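PDB 6NLR: histidinol-phosphatase from Listeria monocytogenes serotype 4b str. H7858, which probably hydrolyses histidinol phosphate to histidinol and phosphate in histidine biosynthesis, using a trinuclear metal centre. Local coordinates for residues 6-11 and 258-263; 25-30 and 263-268. One frame throughout, in Å; residues are numbered along the deposited sequence.

Interaction 1. Residues 6-11 and 258-263; sequences HTHTEF and DSHGVQ. With CO (cobalt (II) ion), chain F; MN (manganese (II) ion), chain D.
H6, H8 and D258 meet at one cobalt ion. H6 NE2 binds it at 2.1 Å, and D258 OD1 binds it at 2.2 Å. H8 also binds through NE2. H6 CG lies anti to the backbone N (chi1 -166°), which brings its ring to the cobalt. E93 and a water add further ligands. That water donates to D258 OD2; N224 is this side chain's main polar partner. The D258 carboxylate lies over one face of the H6 ring, the planes 45° apart. It is nearly coplanar with the H8 ring, and OD1 sits at that ring's edge.

H260 NE2 binds a manganese ion that H14 and H40 complete. The H260 ring makes an offset stack on H8, centroids 4.2 Å apart. The far nitrogens are also satisfied: H260 ND1 donates to D258 O (2.8 Å), and H8 ND1 bonds to E39.

The backbones join at a single bridge between T7 and S259. H8 N donates to S259 O at 2.8 Å, the N-H bent to 141°. H6 O takes two weak bonds, from D258 N and S259 N. A water lies within hydrogen-bonding distance of T9 O and H260 O. The HTH sequence ending strand 3-7, facing a DSH loop, supplies part of the trinuclear metal centre, as in PHP-domain phosphatases.

Interaction 2. Residues 25-30 and 263-268; sequences LKAIEL and QDIGRG
I265 carries most of this apolar contact, and its CG2 methyl does much of the touching. With CG1 beside the backbone N (chi1 -66°), CG2 is turned anti to that nitrogen and faces A27. CG2 meets the helix there, 3.7 Å from A27 N and 4.0 Å from A27 CB. L30 adds a branch at the end of the helix. L30 CD1 reaches to 4.2 Å from I265 CG2. K26 contributes only the base of its chain: K26 CG packs 4.0 Å from I265 CB. K26 and I265 run alongside each other, pointing opposite ways. Y35 on strand 34-40 touches both A27 and I265.

Apolar groups also lie against the loop backbone. L30 CD1 sits 3.6 Å from I265 O and 4.0 Å from G266 CA. G266 has positive phi, within a type II turn from D264 to R267 that the R267 N to D264 O bond closes.

No charged pair spans the contact. K26 bends at chi2 (69°), and its amine makes a long, weak salt bridge to E29, NZ to OE2 3.5 Å. R267 NH1 pairs with D264 OD1 by charge alone, because the oxygen lies well out of the guanidinium plane. R267 NE also bonds to S257 O, and D264 OD2 accepts from H260 N. The helix and loop are therefore joined by van der Waals packing of methyl and methylene groups; their polar bonds lie within a segment or with other parts of the chain.

Overall arrangement
Interaction 1 is the buried contact, and interaction 2 is partly buried, farther from the chain's centre. The centres are about 10 Å apart. Both use the loop between strand 253-256 and helix 269-276, and they share Q263. On the other side, strand 3-7 and helix 20-29 follow each other in the chain. The loop thus joins strand and helix in turn. Near the metals its contacts are ligands, backbone bonds and a ring stack; at the helix they are apolar. The two meet directly where S259 OG packs near D264 O and I265 N. D264 is thus a link between the metal-binding part of the loop and the part that meets the helix.

Interaction 1. Residues 6-11 and 258-263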
loop_
_atom_site.group_PDB
_atom_site.type_symbol
_atom_site.label_atom_id
_atom_site.label_comp_id
_atom_site.label_asym_id
_atom_site.label_seq_id
_atom_site.Cartn_x
_atom_site.Cartn_y
_atom_site.Cartn_z
ATOM N N HIS A 6 -1.335 -7.951 -3.707
ATOM C CA HIS A 6 -1.342 -6.489 -3.992
ATOM C C HIS A 6 -1.117 -6.193 -5.486
ATOM O O HIS A 6 0.052 -6.067 -5.925
ATOM C CB HIS A 6 -0.339 -5.814 -3.052
ATOM C CG HIS A 6 -0.462 -4.330 -2.975
ATOM N ND1 HIS A 6 0.059 -3.618 -1.914
ATOM C CD2 HIS A 6 -0.980 -3.424 -3.827
ATOM C CE1 HIS A 6 -0.150 -2.331 -2.114
ATOM N NE2 HIS A 6 -0.788 -2.183 -3.280
ATOM N N THR A 7 -2.202 -6.018 -6.244
ATOM C CA THR A 7 -2.133 -5.644 -7.686
ATOM C C THR A 7 -3.180 -4.582 -8.016
ATOM O O THR A 7 -4.208 -4.472 -7.290
ATOM C CB THR A 7 -2.311 -6.857 -8.606
ATOM O OG1 THR A 7 -3.688 -7.254 -8.595
ATOM C CG2 THR A 7 -1.417 -8.002 -8.192
ATOM N N HIS A 8 -2.921 -3.879 -9.106
ATOM C CA HIS A 8 -3.736 -2.765 -9.647
ATOM C C HIS A 8 -4.167 -3.114 -11.074
ATOM O O HIS A 8 -3.768 -4.186 -11.578
ATOM C CB HIS A 8 -2.940 -1.455 -9.504
ATOM C CG HIS A 8 -2.709 -1.098 -8.072
ATOM N ND1 HIS A 8 -3.676 -0.462 -7.311
ATOM C CD2 HIS A 8 -1.681 -1.351 -7.235
ATOM C CE1 HIS A 8 -3.218 -0.290 -6.081
ATOM N NE2 HIS A 8 -2.011 -0.865 -6.001
ATOM N N THR A 9 -4.938 -2.225 -11.706
ATOM C CA THR A 9 -5.696 -2.498 -12.947
ATOM C C THR A 9 -5.708 -1.261 -13.837
ATOM O O THR A 9 -5.120 -0.225 -13.444
ATOM C CB THR A 9 -7.142 -2.884 -12.600
ATOM O OG1 THR A 9 -7.847 -1.736 -12.109
ATOM C CG2 THR A 9 -7.215 -3.980 -11.565
ATOM N N GLU A 10 -6.407 -1.355 -14.971
ATOM C CA GLU A 10 -6.678 -0.211 -15.882
ATOM C C GLU A 10 -7.535 0.845 -15.163
ATOM O O GLU A 10 -7.591 1.964 -15.671
ATOM C CB GLU A 10 -7.315 -0.669 -17.201
ATOM C CG GLU A 10 -8.729 -1.250 -17.079
ATOM C CD GLU A 10 -8.841 -2.733 -16.694
ATOM O OE1 GLU A 10 -7.836 -3.343 -16.217
ATOM O OE2 GLU A 10 -9.948 -3.274 -16.818
ATOM N N PHE A 11 -8.151 0.543 -14.016
ATOM C CA PHE A 11 -8.967 1.531 -13.248
ATOM C C PHE A 11 -8.066 2.471 -12.434
ATOM O O PHE A 11 -8.563 3.411 -11.820
ATOM C CB PHE A 11 -10.024 0.816 -12.400
ATOM C CG PHE A 11 -11.199 0.339 -13.217
ATOM C CD1 PHE A 11 -11.188 -0.906 -13.831
ATOM C CD2 PHE A 11 -12.311 1.145 -13.402
ATOM C CE1 PHE A 11 -12.262 -1.333 -14.598
ATOM C CE2 PHE A 11 -13.375 0.725 -14.183
ATOM C CZ PHE A 11 -13.356 -0.517 -14.768
ATOM N N ASP A 258 2.648 -5.030 -5.937
ATOM C CA ASP A 258 2.120 -3.673 -6.230
ATOM C C ASP A 258 2.101 -3.443 -7.753
ATOM O O ASP A 258 2.446 -2.333 -8.193
ATOM C CB ASP A 258 2.923 -2.610 -5.490
ATOM C CG ASP A 258 2.046 -1.527 -4.899
ATOM O OD1 ASP A 258 0.956 -1.305 -5.445
ATOM O OD2 ASP A 258 2.441 -0.957 -3.872
ATOM N N SER A 259 1.735 -4.456 -8.534
ATOM C CA SER A 259 1.809 -4.426 -10.020
ATOM C C SER A 259 0.845 -3.368 -10.574
ATOM O O SER A 259 -0.342 -3.380 -10.173
ATOM C CB SER A 259 1.543 -5.793 -10.589
ATOM O OG SER A 259 2.651 -6.657 -10.351
ATOM N N HIS A 260 1.335 -2.485 -11.444
ATOM C CA HIS A 260 0.529 -1.478 -12.176
ATOM C C HIS A 260 0.502 -1.816 -13.674
ATOM O O HIS A 260 -0.075 -1.016 -14.471
ATOM C CB HIS A 260 1.067 -0.088 -11.857
ATOM C CG HIS A 260 0.639 0.366 -10.507
ATOM N ND1 HIS A 260 1.145 -0.166 -9.346
ATOM C CD2 HIS A 260 -0.267 1.291 -10.125
ATOM C CE1 HIS A 260 0.593 0.422 -8.308
ATOM N NE2 HIS A 260 -0.282 1.306 -8.746
ATOM N N GLY A 261 1.045 -2.983 -14.027
ATOM C CA GLY A 261 1.108 -3.481 -15.405
ATOM C C GLY A 261 1.669 -4.888 -15.456
ATOM O O GLY A 261 2.122 -5.393 -14.412
ATOM N N VAL A 262 1.644 -5.480 -16.645
ATOM C CA VAL A 262 2.099 -6.866 -16.934
ATOM C C VAL A 262 3.573 -7.027 -16.536
ATOM O O VAL A 262 3.919 -8.071 -15.977
ATOM C CB VAL A 262 1.862 -7.197 -18.418
ATOM C CG1 VAL A 262 2.419 -8.563 -18.801
ATOM C CG2 VAL A 262 0.376 -7.118 -18.753
ATOM N N GLN A 263 4.413 -6.031 -16.809
ATOM C CA GLN A 263 5.881 -6.155 -16.631
ATOM C C GLN A 263 6.203 -6.271 -15.141
ATOM O O GLN A 263 7.240 -6.814 -14.827
ATOM C CB GLN A 263 6.621 -4.979 -17.273
ATOM C CG GLN A 263 6.577 -5.004 -18.798
ATOM C CD GLN A 263 7.020 -6.311 -19.414
ATOM O OE1 GLN A 263 6.196 -7.144 -19.813
ATOM N NE2 GLN A 263 8.332 -6.498 -19.494
HETATM CO CO CO F . -0.692 -0.328 -4.324
HETATM MN MN MN D . -1.044 2.870 -7.451
HETATM O O HOH W 1 -2.390 -0.244 -12.778
HETATM O O HOH W 2 0.628 0.683 -2.875
#

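Interaction 2. Residues 25-30 and 263-268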
loop_
_atom_site.group_PDB
_atom_site.type_symbol
_atom_site.label_atom_id
_atom_site.label_comp_id
_atom_site.label_asym_id
_atom_site.label_seq_id
_atom_site.Cartn_x
_atom_site.Cartn_y
_atom_site.Cartn_z
ATOM N N LEU A 25 -3.199 -13.315 -16.891
ATOM C CA LEU A 25 -2.602 -14.353 -17.770
ATOM C C LEU A 25 -1.107 -14.478 -17.449
ATOM O O LEU A 25 -0.589 -15.618 -17.435
ATOM C CB LEU A 25 -2.849 -14.009 -19.244
ATOM C CG LEU A 25 -4.262 -14.298 -19.768
ATOM C CD1 LEU A 25 -4.504 -13.616 -21.128
ATOM C CD2 LEU A 25 -4.494 -15.811 -19.882
ATOM N N LYS A 26 -0.424 -13.363 -17.188
ATOM C CA LYS A 26 1.015 -13.393 -16.826
ATOM C C LYS A 26 1.187 -14.053 -15.447
ATOM O O LYS A 26 2.100 -14.862 -15.299
ATOM C CB LYS A 26 1.625 -11.991 -16.822
ATOM C CG LYS A 26 3.131 -11.970 -16.616
ATOM C CD LYS A 26 3.889 -12.531 -17.765
ATOM C CE LYS A 26 5.384 -12.472 -17.552
ATOM N NZ LYS A 26 6.094 -12.921 -18.779
ATOM N N ALA A 27 0.353 -13.714 -14.467
ATOM C CA ALA A 27 0.406 -14.343 -13.127
ATOM C C ALA A 27 0.255 -15.864 -13.283
ATOM O O ALA A 27 1.019 -16.598 -12.623
ATOM C CB ALA A 27 -0.600 -13.745 -12.180
ATOM N N ILE A 28 -0.643 -16.333 -14.159
ATOM C CA ILE A 28 -0.865 -17.799 -14.355
ATOM C C ILE A 28 0.406 -18.399 -14.969
ATOM O O ILE A 28 0.840 -19.446 -14.513
ATOM C CB ILE A 28 -2.121 -18.059 -15.197
ATOM C CG1 ILE A 28 -3.379 -17.599 -14.448
ATOM C CG2 ILE A 28 -2.199 -19.525 -15.649
ATOM C CD1 ILE A 28 -4.617 -17.511 -15.300
ATOM N N GLU A 29 1.004 -17.738 -15.954
ATOM C CA GLU A 29 2.261 -18.195 -16.599
ATOM C C GLU A 29 3.354 -18.331 -15.532
ATOM O O GLU A 29 4.180 -19.230 -15.676
ATOM C CB GLU A 29 2.645 -17.208 -17.703
ATOM C CG GLU A 29 3.884 -17.544 -18.516
ATOM C CD GLU A 29 4.349 -16.350 -19.351
ATOM O OE1 GLU A 29 3.500 -15.476 -19.691
ATOM O OE2 GLU A 29 5.556 -16.260 -19.641
ATOM N N LEU A 30 3.387 -17.466 -14.520
ATOM C CA LEU A 30 4.431 -17.512 -13.457
ATOM C C LEU A 30 3.964 -18.379 -12.279
ATOM O O LEU A 30 4.570 -18.238 -11.199
ATOM C CB LEU A 30 4.759 -16.083 -12.992
ATOM C CG LEU A 30 5.354 -15.172 -14.063
ATOM C CD1 LEU A 30 5.786 -13.837 -13.480
ATOM C CD2 LEU A 30 6.525 -15.862 -14.766
ATOM N N GLN A 263 4.413 -6.031 -16.809
ATOM C CA GLN A 263 5.881 -6.155 -16.631
ATOM C C GLN A 263 6.203 -6.271 -15.141
ATOM O O GLN A 263 7.240 -6.814 -14.827
ATOM C CB GLN A 263 6.621 -4.979 -17.273
ATOM C CG GLN A 263 6.577 -5.004 -18.798
ATOM C CD GLN A 263 7.020 -6.311 -19.414
ATOM O OE1 GLN A 263 6.196 -7.144 -19.813
ATOM N NE2 GLN A 263 8.332 -6.498 -19.494
ATOM N N ASP A 264 5.330 -5.784 -14.268
ATOM C CA ASP A 264 5.537 -5.795 -12.800
ATOM C C ASP A 264 5.212 -7.173 -12.210
ATOM O O ASP A 264 5.628 -7.446 -11.077
ATOM C CB ASP A 264 4.632 -4.768 -12.124
ATOM C CG ASP A 264 4.950 -3.325 -12.450
ATOM O OD1 ASP A 264 6.066 -3.053 -12.956
ATOM O OD2 ASP A 264 4.086 -2.466 -12.157
ATOM N N ILE A 265 4.403 -7.984 -12.886
ATOM C CA ILE A 265 3.861 -9.237 -12.283
ATOM C C ILE A 265 5.037 -10.140 -11.888
ATOM O O ILE A 265 5.918 -10.339 -12.715
ATOM C CB ILE A 265 2.870 -9.938 -13.238
ATOM C CG1 ILE A 265 1.601 -9.092 -13.445
ATOM C CG2 ILE A 265 2.541 -11.336 -12.745
ATOM C CD1 ILE A 265 0.681 -9.084 -12.282
ATOM N N GLY A 266 5.027 -10.654 -10.652
ATOM C CA GLY A 266 6.029 -11.604 -10.132
ATOM C C GLY A 266 7.298 -10.910 -9.649
ATOM O O GLY A 266 8.164 -11.602 -9.144
ATOM N N ARG A 267 7.418 -9.583 -9.755
ATOM C CA ARG A 267 8.727 -8.916 -9.519
ATOM C C ARG A 267 9.142 -9.124 -8.049
ATOM O O ARG A 267 8.285 -9.024 -7.144
ATOM C CB ARG A 267 8.667 -7.434 -9.911
ATOM C CG ARG A 267 7.798 -6.580 -8.995
ATOM C CD ARG A 267 7.719 -5.164 -9.529
ATOM N NE ARG A 267 6.706 -4.362 -8.849
ATOM C CZ ARG A 267 6.495 -3.072 -9.088
ATOM N NH1 ARG A 267 7.260 -2.418 -9.950
ATOM N NH2 ARG A 267 5.525 -2.428 -8.457
ATOM N N GLY A 268 10.413 -9.440 -7.821
ATOM C CA GLY A 268 11.000 -9.595 -6.475
ATOM C C GLY A 268 10.422 -10.800 -5.712
ATOM O O GLY A 268 10.671 -10.915 -4.481
#